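Local atomic coordinates of lipid binding protein LpqN (PDB entry 6E5F), a protein that supports cell envelope biogenesis in Mycobacterium tuberculosis, interacting with the periplasmic domains of the mycolate transporters MmpL3 and MmpL11 and binding a trehalose-based glycolipid analogue. Residues P88-W93 and A217-E222; I107-P112 and D117-V122; G143-L148 and W168-S173. One frame throughout, in Å; residues are numbered along the deposited sequence.

Contact 1 of 3, residues P88-W93 and A217-E222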
loop_
_atom_site.group_PDB
_atom_site.type_symbol
_atom_site.label_atom_id
_atom_site.label_comp_id
_atom_site.label_asym_id
_atom_site.label_seq_id
_atom_site.Cartn_x
_atom_site.Cartn_y
_atom_site.Cartn_z
ATOM N N PRO A 88 6.474 -9.295 -6.932
ATOM C CA PRO A 88 7.024 -9.439 -8.281
ATOM C C PRO A 88 7.361 -8.088 -8.892
ATOM O O PRO A 88 6.838 -7.044 -8.500
ATOM C CB PRO A 88 5.876 -10.103 -9.048
ATOM C CG PRO A 88 4.655 -9.545 -8.397
ATOM C CD PRO A 88 5.003 -9.418 -6.930
ATOM N N VAL A 89 8.260 -8.131 -9.870
ATOM C CA VAL A 89 8.578 -6.962 -10.686
ATOM C C VAL A 89 7.967 -7.194 -12.062
ATOM O O VAL A 89 8.543 -7.932 -12.873
ATOM C CB VAL A 89 10.094 -6.733 -10.779
ATOM C CG1 VAL A 89 10.389 -5.524 -11.661
ATOM C CG2 VAL A 89 10.689 -6.543 -9.399
ATOM N N PRO A 90 6.810 -6.608 -12.369
ATOM C CA PRO A 90 6.187 -6.856 -13.673
ATOM C C PRO A 90 7.090 -6.416 -14.815
ATOM O O PRO A 90 8.010 -5.613 -14.649
ATOM C CB PRO A 90 4.904 -6.014 -13.624
ATOM C CG PRO A 90 4.635 -5.802 -12.169
ATOM C CD PRO A 90 5.984 -5.732 -11.520
ATOM N N ASP A 91 6.815 -6.966 -15.994
ATOM C CA ASP A 91 7.576 -6.598 -17.179
ATOM C C ASP A 91 7.417 -5.110 -17.460
ATOM O O ASP A 91 6.341 -4.535 -17.274
ATOM C CB ASP A 91 7.099 -7.412 -18.379
ATOM C CG ASP A 91 7.460 -8.880 -18.266
ATOM O OD1 ASP A 91 8.506 -9.189 -17.657
ATOM O OD2 ASP A 91 6.701 -9.723 -18.786
ATOM N N ASP A 92 8.508 -4.485 -17.901
ATOM C CA ASP A 92 8.604 -3.054 -18.181
ATOM C C ASP A 92 8.640 -2.203 -16.916
ATOM O O ASP A 92 8.674 -0.970 -17.018
ATOM C CB ASP A 92 7.510 -2.546 -19.131
ATOM C CG ASP A 92 7.606 -3.165 -20.514
ATOM O OD1 ASP A 92 8.721 -3.566 -20.910
ATOM O OD2 ASP A 92 6.569 -3.248 -21.203
ATOM N N TRP A 93 8.626 -2.809 -15.733
ATOM C CA TRP A 93 8.845 -2.102 -14.481
ATOM C C TRP A 93 10.229 -2.450 -13.950
ATOM O O TRP A 93 10.781 -3.509 -14.261
ATOM C CB TRP A 93 7.798 -2.497 -13.436
ATOM C CG TRP A 93 6.406 -2.044 -13.762
ATOM C CD1 TRP A 93 5.607 -2.506 -14.767
ATOM C CD2 TRP A 93 5.644 -1.044 -13.072
ATOM N NE1 TRP A 93 4.400 -1.854 -14.750
ATOM C CE2 TRP A 93 4.396 -0.952 -13.719
ATOM C CE3 TRP A 93 5.896 -0.220 -11.973
ATOM C CZ2 TRP A 93 3.406 -0.070 -13.302
ATOM C CZ3 TRP A 93 4.913 0.657 -11.562
ATOM C CH2 TRP A 93 3.681 0.725 -12.225
ATOM N N ALA A 217 -0.977 -4.302 -11.053
ATOM C CA ALA A 217 -1.693 -4.806 -9.887
ATOM C C ALA A 217 -2.050 -6.276 -10.047
ATOM O O ALA A 217 -1.977 -7.048 -9.082
ATOM C CB ALA A 217 -2.966 -3.989 -9.684
ATOM N N ASN A 218 -2.462 -6.678 -11.249
ATOM C CA ASN A 218 -2.790 -8.080 -11.485
ATOM C C ASN A 218 -1.582 -8.969 -11.241
ATOM O O ASN A 218 -1.701 -10.036 -10.630
ATOM C CB ASN A 218 -3.289 -8.260 -12.915
ATOM C CG ASN A 218 -4.515 -7.432 -13.206
ATOM O OD1 ASN A 218 -5.422 -7.330 -12.380
ATOM N ND2 ASN A 218 -4.548 -6.825 -14.385
ATOM N N VAL A 219 -0.409 -8.550 -11.722
ATOM C CA VAL A 219 0.808 -9.322 -11.495
ATOM C C VAL A 219 1.076 -9.451 -10.002
ATOM O O VAL A 219 1.398 -10.537 -9.503
ATOM C CB VAL A 219 1.990 -8.675 -12.239
ATOM C CG1 VAL A 219 3.269 -9.449 -11.977
ATOM C CG2 VAL A 219 1.700 -8.599 -13.731
ATOM N N ILE A 220 0.941 -8.348 -9.265
ATOM C CA ILE A 220 1.175 -8.375 -7.824
ATOM C C ILE A 220 0.175 -9.294 -7.135
ATOM O O ILE A 220 0.541 -10.092 -6.265
ATOM C CB ILE A 220 1.132 -6.943 -7.258
ATOM C CG1 ILE A 220 2.322 -6.134 -7.781
ATOM C CG2 ILE A 220 1.102 -6.970 -5.730
ATOM C CD1 ILE A 220 2.244 -4.644 -7.482
ATOM N N ASP A 221 -1.101 -9.202 -7.513
ATOM C CA ASP A 221 -2.126 -9.994 -6.844
ATOM C C ASP A 221 -1.900 -11.488 -7.032
ATOM O O ASP A 221 -2.191 -12.276 -6.125
ATOM C CB ASP A 221 -3.510 -9.600 -7.360
ATOM C CG ASP A 221 -3.913 -8.200 -6.940
ATOM O OD1 ASP A 221 -3.196 -7.592 -6.117
ATOM O OD2 ASP A 221 -4.948 -7.707 -7.436
ATOM N N GLU A 222 -1.373 -11.897 -8.184
ATOM C CA GLU A 222 -1.297 -13.315 -8.505
ATOM C C GLU A 222 0.032 -13.960 -8.126
ATOM O O GLU A 222 0.073 -15.183 -7.947
ATOM C CB GLU A 222 -1.585 -13.539 -9.998
ATOM C CG GLU A 222 -0.373 -13.440 -10.907
ATOM C CD GLU A 222 -0.716 -13.607 -12.378
ATOM O OE1 GLU A 222 -1.908 -13.486 -12.733
ATOM O OE2 GLU A 222 0.210 -13.861 -13.177
#

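Contact 2 of 3, residues I107-P112 and D117-V122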
loop_
_atom_site.group_PDB
_atom_site.type_symbol
_atom_site.label_atom_id
_atom_site.label_comp_id
_atom_site.label_asym_id
_atom_site.label_seq_id
_atom_site.Cartn_x
_atom_site.Cartn_y
_atom_site.Cartn_z
ATOM N N ILE A 107 8.290 -0.389 -7.161
ATOM C CA ILE A 107 8.529 -0.549 -8.586
ATOM C C ILE A 107 8.131 0.741 -9.283
ATOM O O ILE A 107 7.206 1.439 -8.852
ATOM C CB ILE A 107 7.766 -1.754 -9.176
ATOM C CG1 ILE A 107 6.277 -1.665 -8.833
ATOM C CG2 ILE A 107 8.360 -3.057 -8.667
ATOM C CD1 ILE A 107 5.427 -2.731 -9.499
ATOM N N VAL A 108 8.836 1.051 -10.366
ATOM C CA VAL A 108 8.549 2.211 -11.197
ATOM C C VAL A 108 8.475 1.751 -12.646
ATOM O O VAL A 108 9.224 0.862 -13.065
ATOM C CB VAL A 108 9.603 3.323 -11.015
ATOM C CG1 VAL A 108 10.995 2.819 -11.371
ATOM C CG2 VAL A 108 9.247 4.536 -11.857
ATOM N N TYR A 109 7.558 2.345 -13.405
ATOM C CA TYR A 109 7.375 1.991 -14.806
ATOM C C TYR A 109 8.482 2.619 -15.646
ATOM O O TYR A 109 8.788 3.806 -15.498
ATOM C CB TYR A 109 6.006 2.484 -15.275
ATOM C CG TYR A 109 5.592 1.989 -16.642
ATOM C CD1 TYR A 109 5.484 0.631 -16.906
ATOM C CD2 TYR A 109 5.283 2.881 -17.661
ATOM C CE1 TYR A 109 5.099 0.173 -18.151
ATOM C CE2 TYR A 109 4.894 2.434 -18.907
ATOM C CZ TYR A 109 4.802 1.078 -19.146
ATOM O OH TYR A 109 4.415 0.626 -20.387
ATOM N N THR A 110 9.078 1.821 -16.533
ATOM C CA THR A 110 10.259 2.236 -17.281
ATOM C C THR A 110 9.937 2.927 -18.601
ATOM O O THR A 110 10.866 3.305 -19.322
ATOM C CB THR A 110 11.166 1.027 -17.558
ATOM O OG1 THR A 110 10.488 0.103 -18.420
ATOM C CG2 THR A 110 11.543 0.332 -16.263
ATOM N N GLN A 111 8.662 3.095 -18.940
ATOM C CA GLN A 111 8.257 3.778 -20.170
ATOM C C GLN A 111 7.195 4.825 -19.861
ATOM O O GLN A 111 6.102 4.816 -20.436
ATOM C CB GLN A 111 7.759 2.767 -21.200
ATOM C CG GLN A 111 8.873 1.938 -21.818
ATOM C CD GLN A 111 8.385 0.617 -22.376
ATOM O OE1 GLN A 111 7.190 0.323 -22.355
ATOM N NE2 GLN A 111 9.313 -0.191 -22.875
ATOM N N PRO A 112 7.493 5.758 -18.962
ATOM C CA PRO A 112 6.498 6.766 -18.586
ATOM C C PRO A 112 6.334 7.831 -19.655
ATOM O O PRO A 112 7.271 8.179 -20.381
ATOM C CB PRO A 112 7.097 7.380 -17.314
ATOM C CG PRO A 112 8.565 7.271 -17.527
ATOM C CD PRO A 112 8.780 5.974 -18.273
ATOM N N ASP A 117 7.420 12.124 -13.797
ATOM C CA ASP A 117 6.214 11.735 -13.070
ATOM C C ASP A 117 5.774 10.354 -13.544
ATOM O O ASP A 117 4.692 10.200 -14.133
ATOM C CB ASP A 117 5.112 12.774 -13.280
ATOM C CG ASP A 117 3.976 12.628 -12.289
ATOM O OD1 ASP A 117 4.041 11.722 -11.434
ATOM O OD2 ASP A 117 3.023 13.433 -12.366
ATOM N N PRO A 118 6.581 9.328 -13.302
ATOM C CA PRO A 118 6.269 7.992 -13.817
ATOM C C PRO A 118 5.296 7.265 -12.907
ATOM O O PRO A 118 5.250 7.524 -11.695
ATOM C CB PRO A 118 7.637 7.297 -13.802
ATOM C CG PRO A 118 8.336 7.919 -12.632
ATOM C CD PRO A 118 7.889 9.367 -12.621
ATOM N N PRO A 119 4.510 6.331 -13.446
ATOM C CA PRO A 119 3.706 5.465 -12.577
ATOM C C PRO A 119 4.602 4.694 -11.619
ATOM O O PRO A 119 5.661 4.192 -11.999
ATOM C CB PRO A 119 3.005 4.522 -13.560
ATOM C CG PRO A 119 3.009 5.247 -14.858
ATOM C CD PRO A 119 4.273 6.055 -14.875
ATOM N N THR A 120 4.158 4.599 -10.368
ATOM C CA THR A 120 4.925 3.919 -9.337
ATOM C C THR A 120 3.992 3.158 -8.409
ATOM O O THR A 120 2.840 3.548 -8.192
ATOM C CB THR A 120 5.732 4.905 -8.477
ATOM O OG1 THR A 120 4.831 5.775 -7.778
ATOM C CG2 THR A 120 6.678 5.722 -9.331
ATOM N N ILE A 121 4.510 2.065 -7.856
ATOM C CA ILE A 121 3.873 1.351 -6.758
ATOM C C ILE A 121 4.932 1.184 -5.674
ATOM O O ILE A 121 5.956 0.525 -5.894
ATOM C CB ILE A 121 3.291 -0.002 -7.196
ATOM C CG1 ILE A 121 2.278 0.213 -8.329
ATOM C CG2 ILE A 121 2.640 -0.710 -6.007
ATOM C CD1 ILE A 121 1.676 -1.060 -8.890
ATOM N N VAL A 122 4.688 1.793 -4.523
ATOM C CA VAL A 122 5.652 1.860 -3.430
ATOM C C VAL A 122 5.112 1.059 -2.258
ATOM O O VAL A 122 3.911 1.064 -1.984
ATOM C CB VAL A 122 5.921 3.324 -3.031
ATOM C CG1 VAL A 122 6.589 3.404 -1.679
ATOM C CG2 VAL A 122 6.761 4.009 -4.100
#

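Contact 3 of 3, residues G143-L148 and W168-S173. With L6T (alpha-D-glucopyranosyl 6-O-dodecyl-alpha-D-glucopyranoside), chain B.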
loop_
_atom_site.group_PDB
_atom_site.type_symbol
_atom_site.label_atom_id
_atom_site.label_comp_id
_atom_site.label_asym_id
_atom_site.label_seq_id
_atom_site.Cartn_x
_atom_site.Cartn_y
_atom_site.Cartn_z
ATOM N N GLY A 143 -9.552 5.005 5.196
ATOM C CA GLY A 143 -9.601 6.380 5.666
ATOM C C GLY A 143 -8.591 7.286 4.986
ATOM O O GLY A 143 -8.907 8.425 4.629
ATOM N N GLU A 144 -7.364 6.797 4.794
ATOM C CA GLU A 144 -6.288 7.644 4.290
ATOM C C GLU A 144 -6.604 8.180 2.896
ATOM O O GLU A 144 -6.549 9.393 2.662
ATOM C CB GLU A 144 -4.968 6.866 4.288
ATOM C CG GLU A 144 -3.777 7.679 3.802
ATOM C CD GLU A 144 -2.483 6.890 3.798
ATOM O OE1 GLU A 144 -1.451 7.444 3.361
ATOM O OE2 GLU A 144 -2.496 5.720 4.229
ATOM N N LEU A 145 -6.909 7.289 1.950
ATOM C CA LEU A 145 -7.213 7.744 0.594
ATOM C C LEU A 145 -8.441 8.638 0.580
ATOM O O LEU A 145 -8.486 9.630 -0.154
ATOM C CB LEU A 145 -7.415 6.558 -0.345
ATOM C CG LEU A 145 -6.245 5.619 -0.654
ATOM C CD1 LEU A 145 -6.343 5.120 -2.094
ATOM C CD2 LEU A 145 -4.890 6.249 -0.394
ATOM N N LYS A 146 -9.456 8.302 1.378
ATOM C CA LYS A 146 -10.675 9.102 1.383
ATOM C C LYS A 146 -10.433 10.523 1.873
ATOM O O LYS A 146 -11.258 11.405 1.606
ATOM C CB LYS A 146 -11.753 8.411 2.219
ATOM C CG LYS A 146 -12.300 7.144 1.576
ATOM C CD LYS A 146 -13.242 6.394 2.506
ATOM C CE LYS A 146 -14.527 7.163 2.764
ATOM N NZ LYS A 146 -15.396 6.472 3.758
ATOM N N ASN A 147 -9.319 10.772 2.564
ATOM C CA ASN A 147 -8.965 12.106 3.025
ATOM C C ASN A 147 -8.147 12.892 2.007
ATOM O O ASN A 147 -7.843 14.065 2.251
ATOM C CB ASN A 147 -8.182 12.028 4.341
ATOM C CG ASN A 147 -9.042 11.594 5.513
ATOM O OD1 ASN A 147 -10.267 11.693 5.473
ATOM N ND2 ASN A 147 -8.396 11.116 6.574
ATOM N N LEU A 148 -7.775 12.281 0.884
ATOM C CA LEU A 148 -7.013 12.990 -0.134
ATOM C C LEU A 148 -7.856 14.121 -0.722
ATOM O O LEU A 148 -9.078 13.994 -0.844
ATOM C CB LEU A 148 -6.617 12.026 -1.250
ATOM C CG LEU A 148 -5.141 11.721 -1.530
ATOM C CD1 LEU A 148 -4.222 11.995 -0.350
ATOM C CD2 LEU A 148 -5.009 10.271 -1.965
ATOM N N TRP A 168 -7.271 -5.272 2.205
ATOM C CA TRP A 168 -8.280 -4.317 1.780
ATOM C C TRP A 168 -7.668 -3.490 0.668
ATOM O O TRP A 168 -6.505 -3.098 0.749
ATOM C CB TRP A 168 -8.684 -3.376 2.920
ATOM C CG TRP A 168 -9.931 -2.649 2.579
ATOM C CD1 TRP A 168 -10.039 -1.426 1.991
ATOM C CD2 TRP A 168 -11.257 -3.131 2.773
ATOM N NE1 TRP A 168 -11.370 -1.112 1.807
ATOM C CE2 TRP A 168 -12.135 -2.142 2.284
ATOM C CE3 TRP A 168 -11.784 -4.294 3.324
ATOM C CZ2 TRP A 168 -13.524 -2.289 2.330
ATOM C CZ3 TRP A 168 -13.159 -4.443 3.362
ATOM C CH2 TRP A 168 -14.010 -3.443 2.871
ATOM N N GLN A 169 -8.449 -3.216 -0.375
ATOM C CA GLN A 169 -7.961 -2.380 -1.455
ATOM C C GLN A 169 -9.016 -1.354 -1.814
ATOM O O GLN A 169 -10.205 -1.677 -1.900
ATOM C CB GLN A 169 -7.590 -3.202 -2.699
ATOM C CG GLN A 169 -7.078 -2.361 -3.861
ATOM C CD GLN A 169 -6.361 -3.187 -4.909
ATOM O OE1 GLN A 169 -5.473 -3.975 -4.594
ATOM N NE2 GLN A 169 -6.740 -3.002 -6.169
ATOM N N LEU A 170 -8.577 -0.122 -2.011
ATOM C CA LEU A 170 -9.443 0.876 -2.615
ATOM C C LEU A 170 -8.621 1.735 -3.555
ATOM O O LEU A 170 -7.410 1.923 -3.380
ATOM C CB LEU A 170 -10.176 1.727 -1.579
ATOM C CG LEU A 170 -9.424 2.887 -0.953
ATOM C CD1 LEU A 170 -10.405 3.855 -0.283
ATOM C CD2 LEU A 170 -8.381 2.392 0.031
ATOM N N GLY A 171 -9.296 2.235 -4.578
ATOM C CA GLY A 171 -8.674 3.091 -5.556
ATOM C C GLY A 171 -9.643 4.154 -6.023
ATOM O O GLY A 171 -10.850 4.072 -5.788
ATOM N N GLY A 172 -9.083 5.154 -6.674
ATOM C CA GLY A 172 -9.893 6.217 -7.231
ATOM C C GLY A 172 -9.009 7.260 -7.856
ATOM O O GLY A 172 -7.885 6.977 -8.279
ATOM N N SER A 173 -9.540 8.474 -7.937
ATOM C CA SER A 173 -8.826 9.596 -8.515
ATOM C C SER A 173 -8.810 10.744 -7.523
ATOM O O SER A 173 -9.690 10.862 -6.668
ATOM C CB SER A 173 -9.488 10.070 -9.810
ATOM O OG SER A 173 -9.486 9.045 -10.786
HETATM C C1 L6T B . -13.718 6.955 -9.649
HETATM C C2 L6T B . -12.956 8.127 -10.246
HETATM C C3 L6T B . -12.431 7.744 -11.611
HETATM C C4 L6T B . -11.556 6.514 -11.468
HETATM C C5 L6T B . -12.404 5.388 -10.881
HETATM C C6 L6T B . -11.582 4.068 -10.800
HETATM C CAA L6T B . -15.715 5.753 -9.733
HETATM C CAO L6T B . -17.094 7.576 -9.049
HETATM C CAP L6T B . -17.649 8.302 -7.821
HETATM C CAR L6T B . -18.240 7.085 -9.920
HETATM C CAT L6T B . -17.660 6.376 -11.128
HETATM C CAV L6T B . -16.814 5.221 -10.639
HETATM C CAX L6T B . -9.739 3.295 -9.589
HETATM C CAY L6T B . -8.689 2.627 -10.524
HETATM C CAZ L6T B . -7.680 2.092 -9.510
HETATM C CBA L6T B . -6.840 1.038 -10.234
HETATM C CBB L6T B . -5.530 1.158 -9.445
HETATM C CBC L6T B . -4.955 -0.222 -9.308
HETATM C CBD L6T B . -3.694 -0.107 -8.385
HETATM C CBE L6T B . -3.490 -1.485 -7.806
HETATM C CBF L6T B . -3.789 -1.547 -6.264
HETATM C CBG L6T B . -2.604 -0.951 -5.477
HETATM C CBH L6T B . -1.320 -1.697 -5.780
HETATM C CBI L6T B . -1.472 -3.222 -5.817
HETATM O O1 L6T B . -14.861 6.649 -10.462
HETATM O O2 L6T B . -13.834 9.251 -10.375
HETATM O O3 L6T B . -11.672 8.828 -12.160
HETATM O O4 L6T B . -11.064 6.144 -12.755
HETATM O O5 L6T B . -12.863 5.789 -9.570
HETATM O O6 L6T B . -10.374 4.428 -10.194
HETATM O OAN L6T B . -16.299 6.455 -8.615
HETATM O OAQ L6T B . -18.376 7.380 -7.008
HETATM O OAS L6T B . -19.037 8.197 -10.351
HETATM O OAU L6T B . -18.719 5.883 -11.961
HETATM O OAW L6T B . -16.228 4.543 -11.758
#

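Contact 1 of 3, residues P88-W93 and A217-E222
Pro-88 and Pro-90 lay their rings against one side of the helix that carries Val-219 and Ile-220; side chain meets side chain through carbon alone, and no hydrogen bond crosses between the segments. Val-219 takes the central place. With CG1 anti to the backbone N (chi1 178°), that methyl sits in the angle between the two rings, 3.8 Å from Pro-88 CG and 3.9 Å from Pro-90 CG. The second branch, CG2, reaches Pro-90 CB at 4.1 Å, so the Pro-90 ring meets both methyls of the valine fork, its CB-CG edge running obliquely over them.

Pro-88 also touches the helix backbone. Its CG rests 3.6 Å from Val-219 O and 3.7 Å from Ile-220 CA, an approach that brings the ring close to the helix surface itself. Ile-220 adds a lighter touch through CG1, 4.2 Å from Pro-88 CG, while its side chain also comes within about 4 Å of the bound glycolipid.

In the fold, the loop between strands 84-86 and 93-96 here runs along the helix 210-223, which packs on the curved antiparallel sheet of this Mog1p/PsbP-clan protein. Neighbouring Ala-217 belongs to the lipid pocket, so the helix has prolines on one flank and ligand on another.

Backbone hydrogen bonds shape each partner separately. A type II beta turn spans Pro-90 to Trp-93, closed by Trp-93 N to Pro-90 O at 3.1 Å; it turns the chain into the next strand, and Trp-93 then packs on Ala-216 and Thr-212 of the same helix. The helix, for its part, keeps its own backbone bonds. Charge stays at the periphery: Asp-221 faces away from the prolines and forms a salt bridge with Lys-186.

Contact 2 of 3, residues I107-P112 and D117-V122
Ile-107 and Ile-121 face each other as an antiparallel hydrogen-bonded pair, joined by Ile-107 N to Ile-121 O at 2.8 Å and Ile-121 N to Ile-107 O at 2.9 Å. The side chains lie alongside one another on the same face of the sheet. Ile-107 CG1 sits between its backbone N and carbonyl carbon (chi1 53°), a setting that leads the branch to within 3.8 Å of Ile-121 CB. This face is buried: helix 210-223 closes over Ile-121 through Ala-216 and Ile-220, and the bound glycolipid lies about 4 Å from the same isoleucine.

The two strands form a beta hairpin, 106-109 with 120-130, within the larger curved antiparallel sheet. Val-108 and Thr-120 make its non-hydrogen-bonded pair, with their side chains on the face away from the isoleucines. Val-108 is buried there too, and its packing is tight, CG2 meeting Pro-118 CG at 3.6 Å as the two side chains cross at a slant.

Toward the connecting loop the contact gains partial access to solvent. Pro-119 O accepts a bond from Tyr-109 N at 3.0 Å, but Pro-119 has no N-H with which to return it, and beyond this point ring packing continues the contact. Pro-119 itself stays buried, its CD 4.0 Å from Tyr-109 CB. Pro-112 and Pro-118 form the partly exposed side, Pro-112 CB lying 3.6 Å from Pro-118 CB with both rings pointing the same way. At the end of the second segment Asp-117 turns away to form a salt bridge with Arg-181, while Thr-110 OG1 is hydrogen-bonded to Asp-92 O.

Contact 3 of 3, residues G143-L148 and W168-S173
Leu-145, on the short helix 143-146, packs its side chain on Leu-170 of strand 165-176, and its atoms can be followed outward. CB comes first, 4.0 Å from Leu-170 CD1. Beyond it CG lies 3.9 Å from Leu-170 CD2. CD1 goes farthest, reaching the strand backbone 3.6 Å from Leu-170 O while also touching Leu-170 CG. Leu-170 answers with CG between its backbone N and carbonyl carbon (chi1 81°), a position from which CD1 and CD2 meet Leu-145 CB and CG. The two side chains run antiparallel and overlap along their lengths. Lys-146 contributes the aliphatic part of its chain, CG being 4.2 Å from Leu-170 CD1, while its NZ turns to a salt bridge with Asp-156.

The opposite face of the same strand lines the glycolipid pocket. Gln-169, with CG anti to the backbone N (chi1 180°) and an extended chain, lays its amide against the dodecyl tail, NE2 standing 3.3 Å from L6T CBF. At Gly-171 the alkyl chain lies directly against the backbone, Gly-171 C being 3.7 Å from L6T CAX. Next along the strand, Gly-172 CA lies 3.5 Å from the ether oxygen L6T O6. Ser-173 OG then hydrogen-bonds L6T O3 at 2.6 Å, at the sugar end, where Gly-153 O is a further partner of the ligand.

The chemistry thus divides across the strand: the helix side is held by buried leucine contacts, whereas the ligand side passes from alkyl packing to hydroxyl recognition, consistent with a site suited to amphiphilic trehalose lipids.

How the contacts relate
Contacts 1 and 2 adjoin, their centres about 12 Å apart, and both pack on helix 210-223; Trp-93, from the end of segment 88-93, bridges them by lying against Ile-107 and Tyr-109. Contact 3 is more deeply buried and touches neither, although its strand shares the main sheet with the hairpin of contact 2. The chemistry follows place: proline rings on a helix flank in contact 1, backbone hydrogen bonds giving way to prolines toward the hairpin's loop end in contact 2, leucines between helix and strand in contact 3. All three border the glycolipid, contacts 1 and 2 through apolar side chains, contact 3 also through a hydrogen bond.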